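Local coordinates for protein transcriptional regulator (Bacillus halodurans, PDB 1Z4E) that adopts the GNAT fold and probably transfers acyl groups, and may act as a transcriptional regulator, at residues I7-E12 against N54-V59; V19-D24 against V67-V72; Q71-P76 against R85-G90. All blocks are in the same frame, centred on the assembly; numbering follows the deposited sequence.

Contact 1. Residues I7-E12 against N54-V59; sequences IREATE and NNELIV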
ATOM      1  N   ILE A   7     -22.857   3.210   5.908  1.00 13.64           N
ATOM      2  CA  ILE A   7     -21.578   2.993   5.237  1.00 15.49           C
ATOM      3  C   ILE A   7     -21.767   1.909   4.181  1.00 16.55           C
ATOM      4  O   ILE A   7     -22.363   0.867   4.458  1.00 16.50           O
ATOM      5  CB  ILE A   7     -20.498   2.575   6.258  1.00 19.57           C
ATOM      6  CG1 ILE A   7     -20.303   3.706   7.275  1.00 19.34           C
ATOM      7  CG2 ILE A   7     -19.183   2.241   5.546  1.00 18.50           C
ATOM      8  CD1 ILE A   7     -19.381   3.351   8.425  1.00 26.45           C
ATOM      9  N   ARG A   8     -21.263   2.163   2.976  1.00 15.26           N
ATOM     10  CA  ARG A   8     -21.408   1.228   1.855  1.00 16.20           C
ATOM     11  C   ARG A   8     -20.369   1.520   0.777  1.00 17.21           C
ATOM     12  O   ARG A   8     -19.676   2.538   0.833  1.00 17.43           O
ATOM     13  CB  ARG A   8     -22.788   1.395   1.220  1.00 12.84           C
ATOM     14  CG  ARG A   8     -23.016   2.830   0.702  1.00 16.00           C
ATOM     15  CD  ARG A   8     -24.341   2.980  -0.043  1.00 14.83           C
ATOM     16  NE  ARG A   8     -24.619   4.377  -0.382  1.00 20.29           N
ATOM     17  CZ  ARG A   8     -24.000   5.075  -1.334  1.00 22.16           C
ATOM     18  NH1 ARG A   8     -23.046   4.519  -2.073  1.00 13.87           N
ATOM     19  NH2 ARG A   8     -24.338   6.339  -1.547  1.00 19.18           N
ATOM     20  N   GLU A   9     -20.269   0.631  -0.210  1.00 13.52           N
ATOM     21  CA  GLU A   9     -19.339   0.855  -1.312  1.00 13.00           C
ATOM     22  C   GLU A   9     -19.909   2.019  -2.128  1.00 13.56           C
ATOM     23  O   GLU A   9     -21.121   2.181  -2.223  1.00 10.75           O
ATOM     24  CB  GLU A   9     -19.221  -0.389  -2.207  1.00 21.00           C
ATOM     25  CG  GLU A   9     -18.598  -1.598  -1.529  1.00 26.23           C
ATOM     26  CD  GLU A   9     -18.245  -2.695  -2.521  1.00 32.67           C
ATOM     27  OE1 GLU A   9     -17.324  -2.490  -3.337  1.00 33.56           O
ATOM     28  OE2 GLU A   9     -18.891  -3.762  -2.489  1.00 33.39           O
ATOM     29  N   ALA A  10     -19.038   2.832  -2.705  1.00 15.94           N
ATOM     30  CA  ALA A  10     -19.481   3.970  -3.500  1.00 14.25           C
ATOM     31  C   ALA A  10     -19.978   3.522  -4.875  1.00 17.83           C
ATOM     32  O   ALA A  10     -19.642   2.434  -5.340  1.00 17.86           O
ATOM     33  CB  ALA A  10     -18.324   4.967  -3.667  1.00 17.43           C
ATOM     34  N   THR A  11     -20.798   4.352  -5.513  1.00 15.30           N
ATOM     35  CA  THR A  11     -21.273   4.056  -6.868  1.00 14.97           C
ATOM     36  C   THR A  11     -20.988   5.319  -7.691  1.00 16.30           C
ATOM     37  O   THR A  11     -20.501   6.313  -7.149  1.00 11.99           O
ATOM     38  CB  THR A  11     -22.793   3.747  -6.913  1.00 24.40           C
ATOM     39  OG1 THR A  11     -23.535   4.932  -6.616  1.00 25.85           O
ATOM     40  CG2 THR A  11     -23.150   2.659  -5.900  1.00 22.00           C
ATOM     41  N   GLU A  12     -21.283   5.282  -8.987  1.00 17.17           N
ATOM     42  CA  GLU A  12     -21.040   6.431  -9.850  1.00 16.81           C
ATOM     43  C   GLU A  12     -21.758   7.684  -9.357  1.00 15.12           C
ATOM     44  O   GLU A  12     -21.277   8.807  -9.546  1.00 16.31           O
ATOM     45  CB  GLU A  12     -21.474   6.116 -11.285  1.00 14.45           C
ATOM     46  CG  GLU A  12     -20.608   5.064 -11.981  1.00 17.50           C
ATOM     47  CD  GLU A  12     -20.935   3.641 -11.559  1.00 19.28           C
ATOM     48  OE1 GLU A  12     -21.882   3.441 -10.760  1.00 16.20           O
ATOM     49  OE2 GLU A  12     -20.247   2.719 -12.034  1.00 19.87           O
ATOM     50  N   ASN A  54     -11.015  -6.457  -5.155  1.00 15.01           N
ATOM     51  CA  ASN A  54     -10.120  -6.283  -4.009  1.00 14.85           C
ATOM     52  C   ASN A  54      -9.639  -4.845  -3.845  1.00 12.69           C
ATOM     53  O   ASN A  54      -8.701  -4.574  -3.085  1.00 14.97           O
ATOM     54  CB  ASN A  54      -8.911  -7.214  -4.142  1.00 19.30           C
ATOM     55  CG  ASN A  54      -9.275  -8.672  -3.947  1.00 24.52           C
ATOM     56  OD1 ASN A  54      -8.695  -9.554  -4.577  1.00 30.72           O
ATOM     57  ND2 ASN A  54     -10.229  -8.934  -3.064  1.00 25.62           N
ATOM     58  N   ASN A  55     -10.276  -3.929  -4.570  1.00 15.66           N
ATOM     59  CA  ASN A  55      -9.945  -2.508  -4.496  1.00 16.14           C
ATOM     60  C   ASN A  55     -11.302  -1.824  -4.364  1.00 16.36           C
ATOM     61  O   ASN A  55     -12.127  -1.913  -5.267  1.00 15.10           O
ATOM     62  CB  ASN A  55      -9.233  -2.069  -5.779  1.00 15.22           C
ATOM     63  CG  ASN A  55      -8.454  -0.790  -5.601  1.00 18.82           C
ATOM     64  OD1 ASN A  55      -8.250  -0.325  -4.476  1.00 22.33           O
ATOM     65  ND2 ASN A  55      -7.995  -0.217  -6.709  1.00 21.04           N
ATOM     66  N   GLU A  56     -11.544  -1.150  -3.242  1.00 17.36           N
ATOM     67  CA  GLU A  56     -12.846  -0.534  -3.033  1.00 19.24           C
ATOM     68  C   GLU A  56     -12.859   0.899  -2.534  1.00 19.87           C
ATOM     69  O   GLU A  56     -11.966   1.341  -1.805  1.00 19.00           O
ATOM     70  CB  GLU A  56     -13.654  -1.373  -2.041  1.00 18.91           C
ATOM     71  CG  GLU A  56     -13.604  -2.871  -2.298  1.00 20.29           C
ATOM     72  CD  GLU A  56     -14.333  -3.664  -1.240  1.00 24.25           C
ATOM     73  OE1 GLU A  56     -14.280  -3.265  -0.057  1.00 23.76           O
ATOM     74  OE2 GLU A  56     -14.948  -4.695  -1.587  1.00 22.44           O
ATOM     75  N   LEU A  57     -13.901   1.618  -2.937  1.00 17.12           N
ATOM     76  CA  LEU A  57     -14.117   2.985  -2.493  1.00 18.71           C
ATOM     77  C   LEU A  57     -15.311   2.857  -1.559  1.00 15.71           C
ATOM     78  O   LEU A  57     -16.364   2.329  -1.941  1.00 17.39           O
ATOM     79  CB  LEU A  57     -14.437   3.900  -3.677  1.00 15.76           C
ATOM     80  CG  LEU A  57     -13.202   4.321  -4.472  1.00 21.81           C
ATOM     81  CD1 LEU A  57     -13.606   4.921  -5.815  1.00 19.33           C
ATOM     82  CD2 LEU A  57     -12.397   5.320  -3.637  1.00 21.16           C
ATOM     83  N   ILE A  58     -15.130   3.321  -0.331  1.00 13.89           N
ATOM     84  CA  ILE A  58     -16.162   3.243   0.694  1.00 13.34           C
ATOM     85  C   ILE A  58     -16.599   4.641   1.117  1.00 14.11           C
ATOM     86  O   ILE A  58     -15.757   5.512   1.330  1.00 16.25           O
ATOM     87  CB  ILE A  58     -15.616   2.528   1.948  1.00 13.92           C
ATOM     88  CG1 ILE A  58     -14.968   1.194   1.549  1.00 15.58           C
ATOM     89  CG2 ILE A  58     -16.717   2.350   2.971  1.00 17.24           C
ATOM     90  CD1 ILE A  58     -15.906   0.228   0.828  1.00 14.39           C
ATOM     91  N   VAL A  59     -17.909   4.849   1.242  1.00 14.39           N
ATOM     92  CA  VAL A  59     -18.425   6.148   1.666  1.00 15.12           C
ATOM     93  C   VAL A  59     -19.334   6.044   2.890  1.00 15.91           C
ATOM     94  O   VAL A  59     -20.009   5.023   3.100  1.00 14.66           O
ATOM     95  CB  VAL A  59     -19.229   6.862   0.533  1.00  9.53           C
ATOM     96  CG1 VAL A  59     -18.295   7.261  -0.614  1.00 10.82           C
ATOM     97  CG2 VAL A  59     -20.362   5.961   0.029  1.00 10.25           C
TER
HETATM   98  O   HOH W   1     -15.833  -0.335  -4.230  1.00 25.61           O

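Contact 2. Residues V19-D24 against V67-V72; sequences VHMLAD and VGMLQV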
ATOM      1  N   VAL A  19     -15.110  13.597  -5.331  1.00 13.24           N
ATOM      2  CA  VAL A  19     -14.085  14.460  -5.924  1.00 13.49           C
ATOM      3  C   VAL A  19     -14.084  15.819  -5.223  1.00 15.22           C
ATOM      4  O   VAL A  19     -13.024  16.373  -4.938  1.00 13.80           O
ATOM      5  CB  VAL A  19     -14.318  14.676  -7.442  1.00 17.92           C
ATOM      6  CG1 VAL A  19     -13.268  15.644  -8.006  1.00 17.09           C
ATOM      7  CG2 VAL A  19     -14.240  13.345  -8.171  1.00 18.24           C
ATOM      8  N   HIS A  20     -15.270  16.346  -4.937  1.00 17.33           N
ATOM      9  CA  HIS A  20     -15.364  17.631  -4.252  1.00 17.22           C
ATOM     10  C   HIS A  20     -14.676  17.548  -2.874  1.00 16.52           C
ATOM     11  O   HIS A  20     -13.934  18.455  -2.488  1.00 15.15           O
ATOM     12  CB  HIS A  20     -16.829  18.043  -4.083  1.00 26.65           C
ATOM     13  CG  HIS A  20     -17.005  19.446  -3.589  1.00 31.78           C
ATOM     14  ND1 HIS A  20     -16.608  20.547  -4.318  1.00 43.32           N
ATOM     15  CD2 HIS A  20     -17.512  19.927  -2.429  1.00 44.10           C
ATOM     16  CE1 HIS A  20     -16.862  21.645  -3.628  1.00 44.81           C
ATOM     17  NE2 HIS A  20     -17.410  21.298  -2.478  1.00 44.84           N
ATOM     18  N   MET A  21     -14.912  16.454  -2.149  1.00 16.52           N
ATOM     19  CA  MET A  21     -14.313  16.259  -0.825  1.00 15.86           C
ATOM     20  C   MET A  21     -12.790  16.202  -0.955  1.00 16.48           C
ATOM     21  O   MET A  21     -12.063  16.802  -0.159  1.00 15.82           O
ATOM     22  CB  MET A  21     -14.853  14.968  -0.179  1.00  8.04           C
ATOM     23  CG  MET A  21     -14.549  14.816   1.331  1.00 14.52           C
ATOM     24  SD  MET A  21     -15.438  13.442   2.162  1.00 11.16           S
ATOM     25  CE  MET A  21     -17.119  13.973   2.002  1.00 10.61           C
ATOM     26  N   LEU A  22     -12.301  15.492  -1.966  1.00 16.19           N
ATOM     27  CA  LEU A  22     -10.859  15.391  -2.184  1.00 17.49           C
ATOM     28  C   LEU A  22     -10.235  16.762  -2.454  1.00 20.49           C
ATOM     29  O   LEU A  22      -9.202  17.110  -1.877  1.00 19.10           O
ATOM     30  CB  LEU A  22     -10.555  14.460  -3.362  1.00 18.41           C
ATOM     31  CG  LEU A  22     -10.851  12.970  -3.174  1.00 16.77           C
ATOM     32  CD1 LEU A  22     -10.571  12.220  -4.480  1.00 17.48           C
ATOM     33  CD2 LEU A  22      -9.994  12.418  -2.040  1.00 21.81           C
ATOM     34  N   ALA A  23     -10.876  17.540  -3.322  1.00 19.15           N
ATOM     35  CA  ALA A  23     -10.377  18.862  -3.691  1.00 20.26           C
ATOM     36  C   ALA A  23     -10.479  19.872  -2.555  1.00 21.85           C
ATOM     37  O   ALA A  23      -9.733  20.850  -2.520  1.00 22.53           O
ATOM     38  CB  ALA A  23     -11.133  19.382  -4.907  1.00 22.58           C
ATOM     39  N   ASP A  24     -11.405  19.633  -1.632  1.00 18.48           N
ATOM     40  CA  ASP A  24     -11.610  20.525  -0.497  1.00 21.91           C
ATOM     41  C   ASP A  24     -10.618  20.279   0.639  1.00 22.55           C
ATOM     42  O   ASP A  24     -10.497  21.099   1.554  1.00 24.50           O
ATOM     43  CB  ASP A  24     -13.031  20.370   0.039  1.00 35.51           C
ATOM     44  CG  ASP A  24     -13.757  21.694   0.146  1.00 43.15           C
ATOM     45  OD1 ASP A  24     -14.019  22.316  -0.912  1.00 51.94           O
ATOM     46  OD2 ASP A  24     -14.059  22.114   1.284  1.00 49.97           O
ATOM     47  N   VAL A  67     -20.652  12.074   3.688  1.00 11.06           N
ATOM     48  CA  VAL A  67     -19.946  12.782   4.744  1.00 12.02           C
ATOM     49  C   VAL A  67     -18.571  12.217   5.060  1.00 12.44           C
ATOM     50  O   VAL A  67     -17.882  12.716   5.951  1.00 11.72           O
ATOM     51  CB  VAL A  67     -20.800  12.829   6.028  1.00 17.81           C
ATOM     52  CG1 VAL A  67     -22.102  13.541   5.726  1.00 15.58           C
ATOM     53  CG2 VAL A  67     -21.076  11.421   6.544  1.00 17.17           C
ATOM     54  N   GLY A  68     -18.170  11.186   4.323  1.00 14.52           N
ATOM     55  CA  GLY A  68     -16.869  10.586   4.550  1.00 13.38           C
ATOM     56  C   GLY A  68     -16.538   9.580   3.469  1.00 13.41           C
ATOM     57  O   GLY A  68     -17.432   9.026   2.833  1.00 13.18           O
ATOM     58  N   MET A  69     -15.250   9.338   3.256  1.00 13.63           N
ATOM     59  CA  MET A  69     -14.822   8.393   2.233  1.00 14.51           C
ATOM     60  C   MET A  69     -13.426   7.857   2.524  1.00 11.37           C
ATOM     61  O   MET A  69     -12.670   8.439   3.301  1.00 14.81           O
ATOM     62  CB  MET A  69     -14.802   9.085   0.852  1.00  6.09           C
ATOM     63  CG  MET A  69     -13.732  10.187   0.724  1.00  6.03           C
ATOM     64  SD  MET A  69     -13.743  11.180  -0.832  1.00  6.45           S
ATOM     65  CE  MET A  69     -12.953  10.039  -1.939  1.00 10.89           C
ATOM     66  N   LEU A  70     -13.098   6.738   1.888  1.00 13.20           N
ATOM     67  CA  LEU A  70     -11.771   6.150   1.986  1.00 14.77           C
ATOM     68  C   LEU A  70     -11.682   5.078   0.917  1.00 16.33           C
ATOM     69  O   LEU A  70     -12.702   4.635   0.375  1.00 14.78           O
ATOM     70  CB  LEU A  70     -11.515   5.529   3.372  1.00 11.61           C
ATOM     71  CG  LEU A  70     -12.313   4.302   3.841  1.00 14.85           C
ATOM     72  CD1 LEU A  70     -11.924   3.064   3.034  1.00 13.44           C
ATOM     73  CD2 LEU A  70     -12.031   4.056   5.308  1.00 12.88           C
ATOM     74  N   GLN A  71     -10.461   4.684   0.589  1.00 14.62           N
ATOM     75  CA  GLN A  71     -10.264   3.611  -0.369  1.00 16.10           C
ATOM     76  C   GLN A  71      -9.546   2.531   0.415  1.00 14.64           C
ATOM     77  O   GLN A  71      -8.735   2.832   1.294  1.00 13.95           O
ATOM     78  CB  GLN A  71      -9.401   4.054  -1.553  1.00 14.59           C
ATOM     79  CG  GLN A  71      -9.372   3.007  -2.676  1.00 18.97           C
ATOM     80  CD  GLN A  71      -8.599   3.460  -3.906  1.00 20.94           C
ATOM     81  OE1 GLN A  71      -8.508   4.653  -4.191  1.00 14.95           O
ATOM     82  NE2 GLN A  71      -8.061   2.504  -4.656  1.00 18.89           N
ATOM     83  N   VAL A  72      -9.862   1.276   0.132  1.00 16.46           N
ATOM     84  CA  VAL A  72      -9.206   0.179   0.818  1.00 15.54           C
ATOM     85  C   VAL A  72      -8.854  -0.878  -0.223  1.00 17.29           C
ATOM     86  O   VAL A  72      -9.657  -1.179  -1.117  1.00 15.48           O
ATOM     87  CB  VAL A  72     -10.106  -0.402   1.936  1.00 17.98           C
ATOM     88  CG1 VAL A  72     -11.376  -0.993   1.339  1.00 16.26           C
ATOM     89  CG2 VAL A  72      -9.334  -1.453   2.738  1.00 16.68           C
TER

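Contact 3. Residues Q71-P76 against R85-G90; sequences QVTFTP and RATIEG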
ATOM      1  N   GLN A  71     -10.461   4.684   0.589  1.00 14.62           N
ATOM      2  CA  GLN A  71     -10.264   3.611  -0.369  1.00 16.10           C
ATOM      3  C   GLN A  71      -9.546   2.531   0.415  1.00 14.64           C
ATOM      4  O   GLN A  71      -8.735   2.832   1.294  1.00 13.95           O
ATOM      5  CB  GLN A  71      -9.401   4.054  -1.553  1.00 14.59           C
ATOM      6  CG  GLN A  71      -9.372   3.007  -2.676  1.00 18.97           C
ATOM      7  CD  GLN A  71      -8.599   3.460  -3.906  1.00 20.94           C
ATOM      8  OE1 GLN A  71      -8.508   4.653  -4.191  1.00 14.95           O
ATOM      9  NE2 GLN A  71      -8.061   2.504  -4.656  1.00 18.89           N
ATOM     10  N   VAL A  72      -9.862   1.276   0.132  1.00 16.46           N
ATOM     11  CA  VAL A  72      -9.206   0.179   0.818  1.00 15.54           C
ATOM     12  C   VAL A  72      -8.854  -0.878  -0.223  1.00 17.29           C
ATOM     13  O   VAL A  72      -9.657  -1.179  -1.117  1.00 15.48           O
ATOM     14  CB  VAL A  72     -10.106  -0.402   1.936  1.00 17.98           C
ATOM     15  CG1 VAL A  72     -11.376  -0.993   1.339  1.00 16.26           C
ATOM     16  CG2 VAL A  72      -9.334  -1.453   2.738  1.00 16.68           C
ATOM     17  N   THR A  73      -7.637  -1.404  -0.126  1.00 12.09           N
ATOM     18  CA  THR A  73      -7.141  -2.411  -1.057  1.00 15.13           C
ATOM     19  C   THR A  73      -6.663  -3.640  -0.285  1.00 15.07           C
ATOM     20  O   THR A  73      -5.895  -3.520   0.676  1.00 13.79           O
ATOM     21  CB  THR A  73      -5.963  -1.859  -1.883  1.00 20.71           C
ATOM     22  OG1 THR A  73      -4.818  -1.710  -1.034  1.00 36.99           O
ATOM     23  CG2 THR A  73      -6.303  -0.501  -2.454  1.00 14.23           C
ATOM     24  N   PHE A  74      -7.124  -4.814  -0.709  1.00 13.50           N
ATOM     25  CA  PHE A  74      -6.772  -6.082  -0.071  1.00 12.98           C
ATOM     26  C   PHE A  74      -5.775  -6.757  -0.995  1.00 11.45           C
ATOM     27  O   PHE A  74      -6.090  -7.035  -2.151  1.00 13.00           O
ATOM     28  CB  PHE A  74      -8.027  -6.938   0.087  1.00 16.36           C
ATOM     29  CG  PHE A  74      -9.160  -6.216   0.748  1.00 19.91           C
ATOM     30  CD1 PHE A  74      -9.121  -5.925   2.106  1.00 13.97           C
ATOM     31  CD2 PHE A  74     -10.257  -5.791   0.001  1.00 21.18           C
ATOM     32  CE1 PHE A  74     -10.160  -5.215   2.716  1.00 16.25           C
ATOM     33  CE2 PHE A  74     -11.298  -5.083   0.596  1.00 22.78           C
ATOM     34  CZ  PHE A  74     -11.251  -4.793   1.955  1.00 16.14           C
ATOM     35  N   THR A  75      -4.583  -7.033  -0.481  1.00 12.74           N
ATOM     36  CA  THR A  75      -3.509  -7.600  -1.298  1.00 14.13           C
ATOM     37  C   THR A  75      -2.730  -8.737  -0.627  1.00 13.26           C
ATOM     38  O   THR A  75      -2.477  -8.698   0.572  1.00 12.21           O
ATOM     39  CB  THR A  75      -2.490  -6.476  -1.644  1.00 13.66           C
ATOM     40  OG1 THR A  75      -3.198  -5.348  -2.173  1.00 17.57           O
ATOM     41  CG2 THR A  75      -1.450  -6.952  -2.665  1.00 17.14           C
ATOM     42  N   PRO A  76      -2.350  -9.772  -1.401  1.00 15.09           N
ATOM     43  CA  PRO A  76      -1.586 -10.886  -0.828  1.00 14.82           C
ATOM     44  C   PRO A  76      -0.095 -10.551  -0.862  1.00 13.37           C
ATOM     45  O   PRO A  76       0.372  -9.872  -1.776  1.00 12.88           O
ATOM     46  CB  PRO A  76      -1.924 -12.051  -1.753  1.00 14.39           C
ATOM     47  CG  PRO A  76      -2.086 -11.371  -3.094  1.00 17.36           C
ATOM     48  CD  PRO A  76      -2.889 -10.131  -2.731  1.00 15.63           C
ATOM     49  N   ARG A  85      -2.934  -8.297   3.337  1.00 12.34           N
ATOM     50  CA  ARG A  85      -2.989  -7.066   4.117  1.00 14.78           C
ATOM     51  C   ARG A  85      -4.017  -6.153   3.480  1.00 12.87           C
ATOM     52  O   ARG A  85      -4.259  -6.228   2.272  1.00 10.67           O
ATOM     53  CB  ARG A  85      -1.654  -6.319   4.099  1.00 10.13           C
ATOM     54  CG  ARG A  85      -0.449  -7.113   4.551  1.00 18.74           C
ATOM     55  CD  ARG A  85       0.756  -6.191   4.632  1.00 12.31           C
ATOM     56  NE  ARG A  85       2.002  -6.924   4.816  1.00 14.99           N
ATOM     57  CZ  ARG A  85       3.174  -6.351   5.076  1.00 16.89           C
ATOM     58  NH1 ARG A  85       3.253  -5.029   5.188  1.00 12.29           N
ATOM     59  NH2 ARG A  85       4.268  -7.095   5.206  1.00 19.25           N
ATOM     60  N   ALA A  86      -4.626  -5.301   4.293  1.00 14.00           N
ATOM     61  CA  ALA A  86      -5.577  -4.322   3.795  1.00 14.00           C
ATOM     62  C   ALA A  86      -4.887  -2.970   3.968  1.00 14.58           C
ATOM     63  O   ALA A  86      -4.408  -2.654   5.061  1.00 14.68           O
ATOM     64  CB  ALA A  86      -6.868  -4.352   4.611  1.00 13.10           C
ATOM     65  N   THR A  87      -4.817  -2.190   2.891  1.00 11.73           N
ATOM     66  CA  THR A  87      -4.214  -0.863   2.953  1.00 12.73           C
ATOM     67  C   THR A  87      -5.318   0.169   2.745  1.00  9.82           C
ATOM     68  O   THR A  87      -6.044   0.134   1.741  1.00 12.85           O
ATOM     69  CB  THR A  87      -3.140  -0.658   1.856  1.00 14.24           C
ATOM     70  OG1 THR A  87      -2.109  -1.636   2.007  1.00 14.59           O
ATOM     71  CG2 THR A  87      -2.523   0.730   1.958  1.00 13.65           C
ATOM     72  N   ILE A  88      -5.452   1.070   3.712  1.00 12.41           N
ATOM     73  CA  ILE A  88      -6.439   2.139   3.656  1.00 11.73           C
ATOM     74  C   ILE A  88      -5.736   3.375   3.126  1.00 13.36           C
ATOM     75  O   ILE A  88      -4.609   3.671   3.534  1.00 12.14           O
ATOM     76  CB  ILE A  88      -7.004   2.447   5.050  1.00 17.62           C
ATOM     77  CG1 ILE A  88      -7.833   1.258   5.537  1.00 20.18           C
ATOM     78  CG2 ILE A  88      -7.846   3.719   5.005  1.00 17.99           C
ATOM     79  CD1 ILE A  88      -8.389   1.437   6.933  1.00 22.07           C
ATOM     80  N   GLU A  89      -6.403   4.100   2.232  1.00 14.82           N
ATOM     81  CA  GLU A  89      -5.817   5.295   1.633  1.00 18.06           C
ATOM     82  C   GLU A  89      -6.810   6.446   1.516  1.00 19.05           C
ATOM     83  O   GLU A  89      -7.974   6.243   1.173  1.00 16.63           O
ATOM     84  CB  GLU A  89      -5.274   4.956   0.240  1.00 21.49           C
ATOM     85  CG  GLU A  89      -4.738   6.140  -0.559  1.00 16.22           C
ATOM     86  CD  GLU A  89      -3.556   6.823   0.113  1.00 18.68           C
ATOM     87  OE1 GLU A  89      -2.669   6.115   0.625  1.00 20.22           O
ATOM     88  OE2 GLU A  89      -3.511   8.072   0.114  1.00 24.32           O
ATOM     89  N   GLY A  90      -6.335   7.651   1.821  1.00 20.67           N
ATOM     90  CA  GLY A  90      -7.156   8.844   1.713  1.00 23.56           C
ATOM     91  C   GLY A  90      -8.470   8.869   2.467  1.00 18.43           C
ATOM     92  O   GLY A  90      -9.534   9.008   1.867  1.00 23.24           O
TER
HETATM   93  O   HOH W   2      -2.615  -4.081   0.968  1.00 22.06           O

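Contact 1. Residues I7-E12 against N54-V59
R8 and V59 face each other as an antiparallel hydrogen-bonded pair, their backbones exchanging two bonds: R8 N to V59 O (3.1 Å) and V59 N to R8 O (2.9 Å, N-H...O 173°). Two residues on, where regular strand 6-9 has ended, A10 N reaches L57 O at 2.8 Å. E9 and I58 form the non-hydrogen-bonded pair between these links.

Apolar packing lies on both sides of the strand pair. I7 CG2, opposite the backbone N across the CA-CB bond with CG1 beside that N (chi1 -62°), is turned to I58 CG2 at 3.6 Å; on the other side the small CB of A10 touches V59 CG1 at 3.8 Å and lies near L57 CB. The branched I7, I58 and V59 suit extended backbone here.

The charged groups gather at two places. V59 CG2 sits over the outer part of one face of the R8 guanidinium, 3.7 Å from R8 NH1, which also donates to E9 O and pairs with D14. E9 OE1 lies 3.7 Å from OE2 of the buried E56, the carboxylate planes 32° apart, a proximity that R113 probably makes tolerable by bridging to both, with R117 adding a second salt bridge to E56. A water donates to E9 OE1 and accepts from L57 N.

I7 and I58 pack on L106 and W109 of helix 102-116, whereas L57 faces F46 and I49 of helix 40-51; strand 65-76 flanks 55-62 on its other edge.

Contact 2. Residues V19-D24 against V67-V72
M21 and M69 run alongside each other head to tail, SD of M21 lying 3.9 Å from M69 CG while M69 SD comes to 4.0 Å from M21 CB. The methyl group CE of M21 goes further, to 3.8 Å from G68 N, and rests on the V67-G68 peptide. A turn about CG-SD (chi3 -78°) swings M69 CE across to L22, 3.8 Å from L22 CD2. With L22 cut back to an alanine, the M69 methyl would probably lose its partner across the contact and be freer to turn. Methionines suit this interface because flexible, unbranched chains can bridge the 9.5 Å between the axes of a helix and a strand crossing at 88°.

Further out, R92 of strand 84-93 packs against both M21 and M69, and L78 of the second subunit covers M69 while T79 of that subunit touches L22. V67 and G68 both face A60 of strand 55-62, forming a classic beta bulge beneath the M21 methyl. The arrangement is helix-on-sheet packing within the GNAT fold: helix 15-24, following the first strand, lies across strand 65-76, whose L70 turns instead to helix 102-116.

Contact 3. Residues Q71-P76 against R85-G90
T73 and T87 stand as neighbours on one face of the sheet, T73 OG1 3.5 Å from T87 CB; beta-branched threonine fits extended backbone and offers a hydroxyl to water or a neighbour. The backbones of this pair exchange two hydrogen bonds, T73 N to T87 O (2.9 Å) and T87 N to T73 O (2.8 Å). The flanking pairs Q71 with E89 and T75 with R85 do likewise, so six amide donors and six carbonyl acceptors are matched. Residues between them bond outward: V72 and F74 to E56 and N54, A86 and I88 to strand 119-127. Several carbonyls have a CA-H contact as well: T73 O lies 3.2 Å from A86 CA. A water donates to R85 O at 3.0 Å, is 2.7 Å from T87 OG1 in a hydrogen bond of undecided direction, and holds T75 OG1 only weakly. This ladder is the antiparallel centre of the mixed GNAT sheet, which 119-127 joins parallel to 84-93.

The polar ends on the Q71, T73 and T75 face find partners farther afield. T87 OG1 has Q123 NE2; R85 spreads its guanidinium between Q123 and T79, with Y77 as a cation-pi partner; Q71 NE2 binds N55 and also P76 O of the second subunit. E89 OE2 is paired with R85 of the second subunit in a salt bridge between chains.

The opposite face is apolar. F74 CG stands anti to its carbonyl carbon (chi1 -51°), placing CD1 3.7 Å from A86 CB in an oblique approach; the small alanine accommodates the ring. V72 CG2 touches I88 CG1 at 4.2 Å, and A110 and A114 of helix 102-116 pack over this apolar side.

How the contacts relate
Contacts 1 and 3 are antiparallel strand pairings in one sheet, joined through strand 55-62 and its neighbour 65-76; contact 2 instead lays a helix across the latter. Contact 1 is partly buried and involves the outermost strand 6-9; its backbone bonds are accompanied by charged groups and a water. Contact 3 is buried, with a longer ladder and an apolar face against a polar one. Contact 2, also buried, relies on sulfur and methyl packing. Contacts 2 and 3 share Q71 and V72, and E56 N of contact 1 probably bonds to V72 O. All three touch the second subunit, by packing and by polar links.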